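Local atomic coordinates of cysteine synthase 3 (PDB entry 6KR5), a protein that catalyses, as a pyridoxal-5'-phosphate-dependent O-acetylserine sulfhydrylase, the formation of cysteine from O-acetylserine and sulfide in Entamoeba histolytica. Residues B[189-192]-B[193-196]; B[64-67]-B[68-72]; B[306-309]-B[310-314]; B[198-201]-B[202-206]; B[16-19]-B[20-23]. One frame throughout, in Å; residues are numbered along the deposited sequence. Where two conformers were deposited one is given.

Interaction 1 (B[189-192]-B[193-196]). With PLP (pyridoxal-5'-phosphate), chain D.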
loop_
_atom_site.group_PDB
_atom_site.type_symbol
_atom_site.label_atom_id
_atom_site.label_comp_id
_atom_site.label_asym_id
_atom_site.label_seq_id
_atom_site.Cartn_x
_atom_site.Cartn_y
_atom_site.Cartn_z
ATOM N N SER B 189 20.211 3.121 5.165
ATOM C CA SER B 189 19.286 2.034 5.456
ATOM C C SER B 189 19.236 1.802 6.961
ATOM O O SER B 189 20.275 1.555 7.590
ATOM C CB SER B 189 19.715 0.761 4.708
ATOM O OG SER B 189 19.134 -0.403 5.266
ATOM N N ALA B 190 18.037 1.876 7.540
ATOM C CA ALA B 190 17.845 1.475 8.933
ATOM C C ALA B 190 17.851 -0.051 9.052
ATOM O O ALA B 190 17.260 -0.753 8.222
ATOM C CB ALA B 190 16.536 2.053 9.471
ATOM N N VAL B 191 18.507 -0.570 10.100
ATOM C CA VAL B 191 18.925 -1.975 10.158
ATOM C C VAL B 191 18.008 -2.783 11.072
ATOM O O VAL B 191 17.915 -2.520 12.280
ATOM C CB VAL B 191 20.384 -2.104 10.624
ATOM C CG1 VAL B 191 20.730 -3.589 10.824
ATOM C CG2 VAL B 191 21.311 -1.455 9.617
ATOM N N GLY B 192 17.348 -3.789 10.491
ATOM C CA GLY B 192 16.656 -4.808 11.255
ATOM C C GLY B 192 17.414 -6.116 11.149
ATOM O O GLY B 192 18.204 -6.446 12.047
ATOM N N THR B 193 17.195 -6.855 10.051
ATOM C CA THR B 193 17.983 -8.056 9.785
ATOM C C THR B 193 19.360 -7.721 9.235
ATOM O O THR B 193 20.258 -8.573 9.289
ATOM C CB THR B 193 17.281 -8.988 8.788
ATOM O OG1 THR B 193 17.245 -8.383 7.485
ATOM C CG2 THR B 193 15.861 -9.325 9.251
ATOM N N ALA B 194 19.521 -6.515 8.685
ATOM C CA ALA B 194 20.682 -5.984 7.968
ATOM C C ALA B 194 20.719 -6.476 6.525
ATOM O O ALA B 194 21.647 -6.126 5.802
ATOM C CB ALA B 194 22.023 -6.289 8.666
ATOM N N GLY B 195 19.721 -7.241 6.065
ATOM C CA GLY B 195 19.713 -7.661 4.670
ATOM C C GLY B 195 19.785 -6.507 3.688
ATOM O O GLY B 195 20.477 -6.590 2.668
ATOM N N THR B 196 19.063 -5.419 3.973
ATOM C CA THR B 196 19.036 -4.287 3.046
ATOM C C THR B 196 20.379 -3.575 3.012
ATOM O O THR B 196 20.945 -3.356 1.935
ATOM C CB THR B 196 17.935 -3.298 3.412
ATOM O OG1 THR B 196 16.663 -3.954 3.345
ATOM C CG2 THR B 196 17.930 -2.149 2.429
HETATM N N1 PLP D . 11.846 -1.247 8.884
HETATM C C2 PLP D . 10.830 -2.146 8.708
HETATM C C2A PLP D . 9.422 -1.673 8.891
HETATM C C3 PLP D . 11.118 -3.455 8.363
HETATM O O3 PLP D . 10.088 -4.336 8.198
HETATM C C4 PLP D . 12.438 -3.853 8.192
HETATM C C4A PLP D . 12.781 -5.275 7.925
HETATM O O4A PLP D . 11.886 -6.127 7.860
HETATM C C5 PLP D . 13.464 -2.926 8.370
HETATM C C6 PLP D . 13.153 -1.633 8.720
HETATM C C5A PLP D . 14.924 -3.299 8.248
HETATM O O4P PLP D . 15.283 -3.879 7.024
HETATM P P PLP D . 16.408 -5.017 7.074
HETATM O O1P PLP D . 17.586 -4.472 7.862
HETATM O O2P PLP D . 15.816 -6.204 7.778
HETATM O O3P PLP D . 16.770 -5.317 5.664
#

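Interaction 2 (B[64-67]-B[68-72])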
loop_
_atom_site.group_PDB
_atom_site.type_symbol
_atom_site.label_atom_id
_atom_site.label_comp_id
_atom_site.label_asym_id
_atom_site.label_seq_id
_atom_site.Cartn_x
_atom_site.Cartn_y
_atom_site.Cartn_z
ATOM N N ASN B 64 12.107 -14.190 -1.729
ATOM C CA ASN B 64 13.355 -14.834 -2.138
ATOM C C ASN B 64 13.770 -15.960 -1.200
ATOM O O ASN B 64 14.365 -16.945 -1.656
ATOM C CB ASN B 64 14.498 -13.830 -2.265
ATOM C CG ASN B 64 15.588 -14.360 -3.168
ATOM O OD1 ASN B 64 15.320 -14.686 -4.333
ATOM N ND2 ASN B 64 16.800 -14.513 -2.634
ATOM N N ILE B 65 13.503 -15.841 0.104
ATOM C CA ILE B 65 13.810 -16.947 1.018
ATOM C C ILE B 65 13.081 -18.212 0.576
ATOM O O ILE B 65 13.673 -19.293 0.489
ATOM C CB ILE B 65 13.453 -16.554 2.464
ATOM C CG1 ILE B 65 14.552 -15.648 3.037
ATOM C CG2 ILE B 65 13.241 -17.788 3.332
ATOM C CD1 ILE B 65 14.208 -15.035 4.352
ATOM N N ILE B 66 11.801 -18.087 0.239
ATOM C CA ILE B 66 11.025 -19.262 -0.138
ATOM C C ILE B 66 11.372 -19.720 -1.551
ATOM O O ILE B 66 11.550 -20.921 -1.795
ATOM C CB ILE B 66 9.529 -18.957 0.023
ATOM C CG1 ILE B 66 9.211 -18.775 1.506
ATOM C CG2 ILE B 66 8.692 -20.083 -0.551
ATOM C CD1 ILE B 66 7.857 -18.136 1.760
ATOM N N TYR B 67 11.491 -18.780 -2.491
ATOM C CA TYR B 67 11.789 -19.126 -3.879
ATOM C C TYR B 67 13.111 -19.866 -3.981
ATOM O O TYR B 67 13.204 -20.913 -4.634
ATOM C CB TYR B 67 11.827 -17.856 -4.722
ATOM C CG TYR B 67 11.897 -18.059 -6.216
ATOM C CD1 TYR B 67 11.221 -19.102 -6.833
ATOM C CD2 TYR B 67 12.606 -17.175 -7.012
ATOM C CE1 TYR B 67 11.271 -19.268 -8.204
ATOM C CE2 TYR B 67 12.667 -17.333 -8.381
ATOM C CZ TYR B 67 12.000 -18.380 -8.974
ATOM O OH TYR B 67 12.056 -18.534 -10.341
ATOM N N GLN B 68 14.152 -19.331 -3.348
ATOM C CA GLN B 68 15.452 -19.980 -3.459
ATOM C C GLN B 68 15.442 -21.342 -2.783
ATOM O O GLN B 68 16.066 -22.293 -3.278
ATOM C CB GLN B 68 16.543 -19.098 -2.860
ATOM C CG GLN B 68 17.948 -19.577 -3.249
ATOM C CD GLN B 68 18.212 -19.421 -4.738
ATOM O OE1 GLN B 68 17.993 -18.356 -5.305
ATOM N NE2 GLN B 68 18.677 -20.489 -5.379
ATOM N N ALA B 69 14.735 -21.463 -1.654
ATOM C CA ALA B 69 14.679 -22.753 -0.969
ATOM C C ALA B 69 13.994 -23.797 -1.834
ATOM O O ALA B 69 14.417 -24.959 -1.865
ATOM C CB ALA B 69 13.970 -22.624 0.379
ATOM N N ILE B 70 12.941 -23.406 -2.556
ATOM C CA ILE B 70 12.292 -24.344 -3.467
ATOM C C ILE B 70 13.244 -24.742 -4.585
ATOM O O ILE B 70 13.397 -25.929 -4.900
ATOM C CB ILE B 70 10.991 -23.747 -4.027
ATOM C CG1 ILE B 70 9.958 -23.622 -2.909
ATOM C CG2 ILE B 70 10.456 -24.627 -5.136
ATOM C CD1 ILE B 70 8.745 -22.781 -3.270
ATOM N N LYS B 71 13.916 -23.758 -5.185
ATOM C CA LYS B 71 14.824 -24.046 -6.293
ATOM C C LYS B 71 15.970 -24.951 -5.857
ATOM O O LYS B 71 16.404 -25.823 -6.622
ATOM C CB LYS B 71 15.364 -22.741 -6.882
ATOM C CG LYS B 71 14.316 -21.938 -7.649
ATOM C CD LYS B 71 14.943 -20.842 -8.504
ATOM C CE LYS B 71 15.575 -19.758 -7.649
ATOM N NZ LYS B 71 15.945 -18.566 -8.462
ATOM N N ASP B 72 16.473 -24.759 -4.634
ATOM C CA ASP B 72 17.590 -25.535 -4.101
ATOM C C ASP B 72 17.177 -26.904 -3.584
ATOM O O ASP B 72 18.055 -27.726 -3.280
ATOM C CB ASP B 72 18.266 -24.782 -2.953
ATOM C CG ASP B 72 18.968 -23.520 -3.403
ATOM O OD1 ASP B 72 19.012 -23.241 -4.619
ATOM O OD2 ASP B 72 19.479 -22.801 -2.515
HETATM O O HOH W 1 18.932 -16.016 -3.872
#

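Interaction 3 (B[306-309]-B[310-314]). With PLP (pyridoxal-5'-phosphate), chain D.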
loop_
_atom_site.group_PDB
_atom_site.type_symbol
_atom_site.label_atom_id
_atom_site.label_comp_id
_atom_site.label_asym_id
_atom_site.label_seq_id
_atom_site.Cartn_x
_atom_site.Cartn_y
_atom_site.Cartn_z
ATOM N N LEU B 306 12.914 3.528 2.450
ATOM C CA LEU B 306 11.755 3.671 3.335
ATOM C C LEU B 306 11.065 2.314 3.421
ATOM O O LEU B 306 10.348 1.930 2.486
ATOM C CB LEU B 306 10.786 4.744 2.821
ATOM C CG LEU B 306 11.383 6.129 2.518
ATOM C CD1 LEU B 306 10.261 7.168 2.460
ATOM C CD2 LEU B 306 12.405 6.527 3.532
ATOM N N PRO B 307 11.260 1.545 4.501
ATOM C CA PRO B 307 10.846 0.124 4.473
ATOM C C PRO B 307 9.346 -0.153 4.421
ATOM O O PRO B 307 8.970 -1.235 3.935
ATOM C CB PRO B 307 11.459 -0.436 5.767
ATOM C CG PRO B 307 12.678 0.420 6.000
ATOM C CD PRO B 307 12.218 1.809 5.595
ATOM N N ASP B 308 8.477 0.718 4.939
ATOM C CA ASP B 308 7.040 0.423 4.905
ATOM C C ASP B 308 6.247 1.713 5.110
ATOM O O ASP B 308 6.812 2.813 5.160
ATOM C CB ASP B 308 6.647 -0.681 5.909
ATOM C CG ASP B 308 6.682 -0.242 7.377
ATOM O OD1 ASP B 308 7.079 0.905 7.693
ATOM O OD2 ASP B 308 6.315 -1.087 8.238
ATOM N N CYS B 309 4.933 1.565 5.251
ATOM C CA CYS B 309 3.984 2.669 5.233
ATOM C C CYS B 309 3.478 2.994 6.635
ATOM O O CYS B 309 3.361 2.115 7.491
ATOM C CB CYS B 309 2.802 2.319 4.330
ATOM S SG CYS B 309 1.551 3.608 4.230
ATOM N N GLY B 310 3.147 4.272 6.855
ATOM C CA GLY B 310 2.638 4.689 8.144
ATOM C C GLY B 310 1.278 4.120 8.485
ATOM O O GLY B 310 0.936 4.045 9.670
ATOM N N GLU B 311 0.501 3.703 7.477
ATOM C CA GLU B 311 -0.815 3.134 7.746
ATOM C C GLU B 311 -0.719 1.897 8.628
ATOM O O GLU B 311 -1.652 1.590 9.379
ATOM C CB GLU B 311 -1.524 2.800 6.430
ATOM C CG GLU B 311 -2.949 2.285 6.627
ATOM C CD GLU B 311 -3.714 2.098 5.330
ATOM O OE1 GLU B 311 -3.112 2.235 4.244
ATOM O OE2 GLU B 311 -4.927 1.813 5.411
ATOM N N ARG B 312 0.401 1.183 8.564
ATOM C CA ARG B 312 0.647 0.024 9.414
ATOM C C ARG B 312 0.871 0.399 10.878
ATOM O O ARG B 312 1.004 -0.499 11.720
ATOM C CB ARG B 312 1.846 -0.753 8.860
ATOM C CG ARG B 312 1.927 -2.221 9.276
ATOM C CD ARG B 312 2.641 -3.068 8.227
ATOM N NE ARG B 312 1.761 -3.385 7.109
ATOM C CZ ARG B 312 2.162 -4.006 6.005
ATOM N NH1 ARG B 312 3.434 -4.378 5.878
ATOM N NH2 ARG B 312 1.301 -4.242 5.028
ATOM N N TYR B 313 0.890 1.697 11.212
ATOM C CA TYR B 313 1.174 2.161 12.564
ATOM C C TYR B 313 0.057 3.026 13.130
ATOM O O TYR B 313 0.281 3.749 14.100
ATOM C CB TYR B 313 2.505 2.916 12.594
ATOM C CG TYR B 313 3.595 2.014 12.099
ATOM C CD1 TYR B 313 4.189 1.093 12.944
ATOM C CD2 TYR B 313 3.965 2.026 10.766
ATOM C CE1 TYR B 313 5.147 0.227 12.473
ATOM C CE2 TYR B 313 4.926 1.174 10.290
ATOM C CZ TYR B 313 5.508 0.273 11.145
ATOM O OH TYR B 313 6.466 -0.586 10.671
ATOM N N LEU B 314 -1.146 2.952 12.557
ATOM C CA LEU B 314 -2.249 3.763 13.069
ATOM C C LEU B 314 -2.673 3.337 14.466
ATOM O O LEU B 314 -3.274 4.138 15.192
ATOM C CB LEU B 314 -3.442 3.682 12.123
ATOM C CG LEU B 314 -3.200 4.203 10.715
ATOM C CD1 LEU B 314 -4.448 3.953 9.877
ATOM C CD2 LEU B 314 -2.851 5.676 10.739
HETATM N N1 PLP D . 11.846 -1.247 8.884
HETATM C C2 PLP D . 10.830 -2.146 8.708
HETATM C C2A PLP D . 9.422 -1.673 8.891
HETATM C C3 PLP D . 11.118 -3.455 8.363
HETATM O O3 PLP D . 10.088 -4.336 8.198
HETATM C C4 PLP D . 12.438 -3.853 8.192
HETATM C C4A PLP D . 12.781 -5.275 7.925
HETATM O O4A PLP D . 11.886 -6.127 7.860
HETATM C C5 PLP D . 13.464 -2.926 8.370
HETATM C C6 PLP D . 13.153 -1.633 8.720
HETATM C C5A PLP D . 14.924 -3.299 8.248
HETATM O O4P PLP D . 15.283 -3.879 7.024
HETATM P P PLP D . 16.408 -5.017 7.074
HETATM O O1P PLP D . 17.586 -4.472 7.862
HETATM O O2P PLP D . 15.816 -6.204 7.778
HETATM O O3P PLP D . 16.770 -5.317 5.664
#

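Interaction 4 (B[198-201]-B[202-206])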
loop_
_atom_site.group_PDB
_atom_site.type_symbol
_atom_site.label_atom_id
_atom_site.label_comp_id
_atom_site.label_asym_id
_atom_site.label_seq_id
_atom_site.Cartn_x
_atom_site.Cartn_y
_atom_site.Cartn_z
ATOM N N ILE B 198 23.379 -4.452 3.901
ATOM C CA ILE B 198 24.484 -5.253 3.387
ATOM C C ILE B 198 24.248 -5.619 1.927
ATOM O O ILE B 198 25.159 -5.531 1.100
ATOM C CB ILE B 198 24.702 -6.509 4.252
ATOM C CG1 ILE B 198 25.046 -6.132 5.701
ATOM C CG2 ILE B 198 25.788 -7.411 3.636
ATOM C CD1 ILE B 198 26.111 -5.042 5.830
ATOM N N GLY B 199 23.026 -6.038 1.588
ATOM C CA GLY B 199 22.744 -6.421 0.213
ATOM C C GLY B 199 22.822 -5.252 -0.750
ATOM O O GLY B 199 23.449 -5.343 -1.812
ATOM N N VAL B 200 22.162 -4.142 -0.414
ATOM C CA VAL B 200 22.240 -2.980 -1.293
ATOM C C VAL B 200 23.653 -2.414 -1.289
ATOM O O VAL B 200 24.192 -2.051 -2.341
ATOM C CB VAL B 200 21.205 -1.913 -0.891
ATOM C CG1 VAL B 200 21.368 -0.659 -1.755
ATOM C CG2 VAL B 200 19.805 -2.463 -1.031
ATOM N N GLY B 201 24.278 -2.339 -0.111
ATOM C CA GLY B 201 25.616 -1.779 -0.033
ATOM C C GLY B 201 26.622 -2.578 -0.840
ATOM O O GLY B 201 27.401 -2.015 -1.615
ATOM N N GLU B 202 26.602 -3.906 -0.693
ATOM C CA GLU B 202 27.551 -4.731 -1.439
ATOM C C GLU B 202 27.324 -4.614 -2.939
ATOM O O GLU B 202 28.285 -4.527 -3.717
ATOM C CB GLU B 202 27.452 -6.191 -0.999
ATOM C CG GLU B 202 28.094 -6.477 0.351
ATOM C CD GLU B 202 28.092 -7.950 0.709
ATOM O OE1 GLU B 202 27.145 -8.664 0.309
ATOM O OE2 GLU B 202 29.035 -8.393 1.403
ATOM N N ASN B 203 26.060 -4.606 -3.369
ATOM C CA ASN B 203 25.791 -4.628 -4.800
ATOM C C ASN B 203 25.999 -3.264 -5.442
ATOM O O ASN B 203 26.392 -3.195 -6.613
ATOM C CB ASN B 203 24.377 -5.142 -5.062
ATOM C CG ASN B 203 24.285 -6.645 -4.962
ATOM O OD1 ASN B 203 24.845 -7.366 -5.788
ATOM N ND2 ASN B 203 23.579 -7.130 -3.948
ATOM N N LEU B 204 25.758 -2.173 -4.713
ATOM C CA LEU B 204 26.113 -0.867 -5.256
ATOM C C LEU B 204 27.627 -0.699 -5.313
ATOM O O LEU B 204 28.158 -0.153 -6.286
ATOM C CB LEU B 204 25.476 0.251 -4.434
ATOM C CG LEU B 204 23.965 0.424 -4.620
ATOM C CD1 LEU B 204 23.451 1.565 -3.752
ATOM C CD2 LEU B 204 23.641 0.666 -6.087
ATOM N N LYS B 205 28.344 -1.172 -4.288
ATOM C CA LYS B 205 29.788 -0.957 -4.270
ATOM C C LYS B 205 30.490 -1.762 -5.357
ATOM O O LYS B 205 31.562 -1.363 -5.823
ATOM C CB LYS B 205 30.361 -1.288 -2.890
ATOM C CG LYS B 205 30.371 -0.097 -1.938
ATOM C CD LYS B 205 30.777 -0.495 -0.516
ATOM C CE LYS B 205 31.000 0.757 0.324
ATOM N NZ LYS B 205 31.214 0.466 1.767
ATOM N N LYS B 206 29.867 -2.823 -5.832
ATOM C CA LYS B 206 30.478 -3.589 -6.943
ATOM C C LYS B 206 30.440 -2.715 -8.196
ATOM O O LYS B 206 31.354 -2.797 -9.003
ATOM C CB LYS B 206 29.681 -4.861 -7.225
ATOM C CG LYS B 206 30.281 -6.128 -6.654
ATOM C CD LYS B 206 29.685 -7.392 -7.223
ATOM C CE LYS B 206 28.609 -7.954 -6.323
ATOM N NZ LYS B 206 29.170 -8.489 -5.058
#

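Interaction 5 (B[16-19]-B[20-23])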
loop_
_atom_site.group_PDB
_atom_site.type_symbol
_atom_site.label_atom_id
_atom_site.label_comp_id
_atom_site.label_asym_id
_atom_site.label_seq_id
_atom_site.Cartn_x
_atom_site.Cartn_y
_atom_site.Cartn_z
ATOM N N ASN B 16 1.040 -13.432 -11.494
ATOM C CA ASN B 16 0.548 -13.576 -10.132
ATOM C C ASN B 16 1.114 -12.414 -9.336
ATOM O O ASN B 16 1.949 -11.650 -9.830
ATOM C CB ASN B 16 0.956 -14.910 -9.518
ATOM C CG ASN B 16 2.450 -15.116 -9.557
ATOM O OD1 ASN B 16 3.199 -14.390 -8.908
ATOM N ND2 ASN B 16 2.897 -16.091 -10.343
ATOM N N ILE B 17 0.670 -12.306 -8.083
ATOM C CA ILE B 17 1.033 -11.136 -7.287
ATOM C C ILE B 17 2.529 -11.099 -7.006
ATOM O O ILE B 17 3.094 -10.018 -6.813
ATOM C CB ILE B 17 0.186 -11.089 -5.996
ATOM C CG1 ILE B 17 0.265 -9.708 -5.342
ATOM C CG2 ILE B 17 0.571 -12.198 -5.005
ATOM C CD1 ILE B 17 -0.295 -8.610 -6.209
ATOM N N LEU B 18 3.206 -12.255 -6.983
ATOM C CA LEU B 18 4.633 -12.235 -6.677
ATOM C C LEU B 18 5.420 -11.493 -7.748
ATOM O O LEU B 18 6.470 -10.906 -7.453
ATOM C CB LEU B 18 5.166 -13.657 -6.523
ATOM C CG LEU B 18 4.430 -14.485 -5.479
ATOM C CD1 LEU B 18 5.161 -15.807 -5.293
ATOM C CD2 LEU B 18 4.367 -13.746 -4.150
ATOM N N GLU B 19 4.933 -11.499 -8.987
ATOM C CA GLU B 19 5.636 -10.816 -10.066
ATOM C C GLU B 19 5.558 -9.302 -9.958
ATOM O O GLU B 19 6.273 -8.615 -10.695
ATOM C CB GLU B 19 5.091 -11.263 -11.421
ATOM C CG GLU B 19 5.367 -12.739 -11.681
ATOM C CD GLU B 19 5.229 -13.139 -13.139
ATOM O OE1 GLU B 19 4.541 -12.443 -13.908
ATOM O OE2 GLU B 19 5.828 -14.173 -13.510
ATOM N N THR B 20 4.706 -8.764 -9.082
ATOM C CA THR B 20 4.669 -7.322 -8.849
ATOM C C THR B 20 5.616 -6.874 -7.747
ATOM O O THR B 20 5.707 -5.670 -7.489
ATOM C CB THR B 20 3.258 -6.826 -8.489
ATOM O OG1 THR B 20 2.902 -7.252 -7.168
ATOM C CG2 THR B 20 2.213 -7.303 -9.487
ATOM N N ILE B 21 6.318 -7.802 -7.096
ATOM C CA ILE B 21 7.224 -7.429 -6.022
ATOM C C ILE B 21 8.410 -6.665 -6.588
ATOM O O ILE B 21 8.950 -7.010 -7.652
ATOM C CB ILE B 21 7.692 -8.684 -5.270
ATOM C CG1 ILE B 21 6.526 -9.300 -4.521
ATOM C CG2 ILE B 21 8.843 -8.366 -4.302
ATOM C CD1 ILE B 21 6.889 -10.636 -3.877
ATOM N N GLY B 22 8.834 -5.634 -5.861
ATOM C CA GLY B 22 9.963 -4.831 -6.277
ATOM C C GLY B 22 9.625 -3.796 -7.339
ATOM O O GLY B 22 8.470 -3.379 -7.539
ATOM N N GLY B 23 10.679 -3.359 -8.021
ATOM C CA GLY B 23 10.542 -2.246 -8.955
ATOM C C GLY B 23 9.860 -1.044 -8.345
ATOM O O GLY B 23 8.982 -0.441 -8.973
#

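Interaction 1 (B[189-192]-B[193-196])
Gly192 and Ala194, two residues apart in one tight loop, donate to the same phosphate oxygen of pyridoxal-5'-phosphate: Gly192 N bonds PLP O1P at 2.7 Å and Ala194 N the same O1P at 2.9 Å. Thr193, between them, serves O2P twice, through its amide and through OG1, the latter bond measuring 2.6 Å from Thr193 OG1 to PLP O2P. The third oxygen is also held by one residue using two groups, since Thr196 N and Thr196 OG1 both donate to O3P. That double grip follows from a chi1 of -61°, which sets Thr196 OG1 beside its own backbone N. Residues 191-196, which supply these six bonds, form the phosphate-binding loop characteristic of fold type II pyridoxal-phosphate enzymes, placed between strand 186-190 and helix 195-207 of a beta-alpha-beta unit; the N-terminal end of that helix probably adds favourable electrostatics. In the second shell, Thr193 OG1 accepts from Gly195 N at 3.1 Å with an N-H...O angle of 164°, an ST turn, and Asn165 ND2 bonds the same hydroxyl. Thr196 CG2, opposite its N, lies 3.5 Å from Ser189 OG and so packs the helix start against the strand. Val191 CG1 lies 3.7 Å from Ala194 CB, an apolar contact across the turn, while Ala194 also packs on Thr243 and Tyr246.

Interaction 2 (B[64-67]-B[68-72])
Tyr67 and Lys71, one helical turn apart, meet in a CH-pi contact: Lys71 CE stands 3.9 Å from the centroid of the Tyr67 ring, 14° off the ring normal. A bend at chi3 (-67°) folds the end of the lysine across that face, bringing Lys71 NZ to 3.5 Å from Tyr67 CE2 on the rim. The phenol oxygen has a weak hydrogen bond to Ile4 of the second subunit. Apolar packing is represented by Ile66 CG2 and Ile70 CD1 at 3.8 Å, two branches on the side of the helix that rests against Phe100 of helix 88-100. All of this rides on the final turns of helix 58-72, whose i to i+4 bonding is regular, as Ile70 N to Ile66 O at 2.9 Å illustrates. The polar contacts run along another side. One water accepts from Asn64 ND2 and donates to Gln68 OE1, each at 2.9 Å, and so spans a turn; Asn64 ND2 is also bonded to the backbone O of Asp164. Gln68 uses the other end of its amide on Asp72: NE2 donates to OD1 at 2.9 Å, with the acceptor lying nearly in the amide plane, and Asp72 OD2 forms a salt bridge with Arg74.

Interaction 3 (B[306-309]-B[310-314])
The ring of Tyr313 meets the carboxylate of Asp308 at its edge, not over a face: Asp308 CG lies in the ring plane, and the two flat groups are turned 63° apart. Along the same rim Cys309 O comes 3.3 Å from Tyr313 CD2, and Gly310 CA also lies in plane; Arg116 of helix 114-122 touches the Tyr313 side chain. This belongs to the cofactor site of a fold type II pyridoxal-phosphate enzyme, where the loop after strand 301-306 passes the pyridine and closes into a 3-10 turn at 310-312. Tyr313 OH donates to Asp308 OD2 in a very short bond of 2.5 Å, and Asn88 ND2 is a second partner of that oxygen. A chi1 of 72° directs the Asp308 carboxylate toward the Tyr313 hydroxyl. The turn itself is pinned by Arg312 N to Cys309 O at 3.3 Å, the donor standing 53° out of the carbonyl plane. Cys309, modelled in two conformers, forms the disulfide with Cys50. Glu311 and Arg312 exchange reciprocal salt bridges with Arg312 and Glu311 of the second subunit, which sets this turn at the dimer interface, while Arg312 NH2 is also bonded to Met54 O. On the cofactor, the C2A methyl carbon is 3.2 Å from Asp308 OD2 and 3.6 Å from Tyr313 OH, while Pro307 CB stands over the pyridine face, 3.2 Å from N1.

Interaction 4 (B[198-201]-B[202-206])
Gly199 O is gripped twice by Asn203, from opposite faces of its carbonyl plane: Asn203 N donates to Gly199 O at 3.1 Å and Asn203 ND2 to the same oxygen at 2.8 Å. The side-chain bond, 144° at the hydrogen, is less straight than the backbone one, with Gly199 O 23° out of the Asn203 amide plane. A chi1 of -79°, with CG lying opposite the carbonyl carbon, sends the amide that way. On another side of the helix Val200 and Leu204 lie side by side and point the same way, Val200 CG1 being 3.6 Å from Leu204 CD1; Val200 also packs on His169 and Ile176 of helix 169-179. The segments take up most of helix 195-207, the connection between parallel strands 186-190 and 212-218 in a beta-alpha-beta unit. Ile198 crosses Glu202 at a slant, its CG2 touching Glu202 CD at 3.8 Å, and this methyl flanks a carboxylate whose OE2 forms a salt bridge to Lys247. Lys205 N bonds Gly201 O at 3.0 Å, and the start of the lysine chain follows that carbonyl, with Lys205 CB at 3.3 Å from Gly201 O. The extended remainder of Lys205 carries NZ away to Asp252 OD2 and Val250 O.

Interaction 5 (B[16-19]-B[20-23])
Thr20 N to Ile17 O and Ile21 N to Leu18 O, both 3.1 Å, are i to i+3 bonds of a 3-10 turn, and in each the donor stands about 60° out of the carbonyl plane. That leaves the plane of the Ile17 carbonyl to a second donor: Thr20 OG1 bonds Ile17 O at 2.8 Å, in the carbonyl plane and on a lone pair. One residue thus grips Ile17 O twice. The chi1 of Thr20, 72°, places OG1 between its backbone N and carbonyl carbon, turned back over the preceding turn. Ile17 CD1 reaches the same hydroxyl, 3.6 Å from Thr20 OG1. The turn lies in the loop between strand 13-14 and strand 26-28, the latter outermost at one end of the six-stranded mixed sheet, and it sits at the dimer interface: Asn7 ND2 of the second subunit bonds Thr20 O, and Phe51 of that subunit packs on the threonine. Leu18 and Ile21 run alongside each other with Leu18 CD2 and Ile21 CD1 4.0 Å apart, and both press on Phe63 of helix 58-72. At the start of the turn Asn16 OD1 receives weak bonds from Leu18 N and Glu19 N. Glu19 OE1 pairs with Arg12 and accepts from His15 N.

From the N terminus, the five contacts follow in the order 5, 2, 1, 4, 3; each closes before the next opens, so none nest or cross. Interaction 5 closes a turn in the loop between strands 13-14 and 26-28, and interaction 2 falls within helix 58-72, against which interaction 5 packs through Phe63. Interaction 1 closes the loop from strand 186-190 into helix 195-207, which interaction 4 continues. Interaction 3 closes the turn after strand 301-306, a neighbour of 186-190 in the same sheet. Interactions 1 and 3 both touch pyridoxal-5'-phosphate, one at the phosphate and the other at the pyridine; interactions 3 and 5 both meet the second subunit, which interaction 2 reaches by a weak bond from Tyr67.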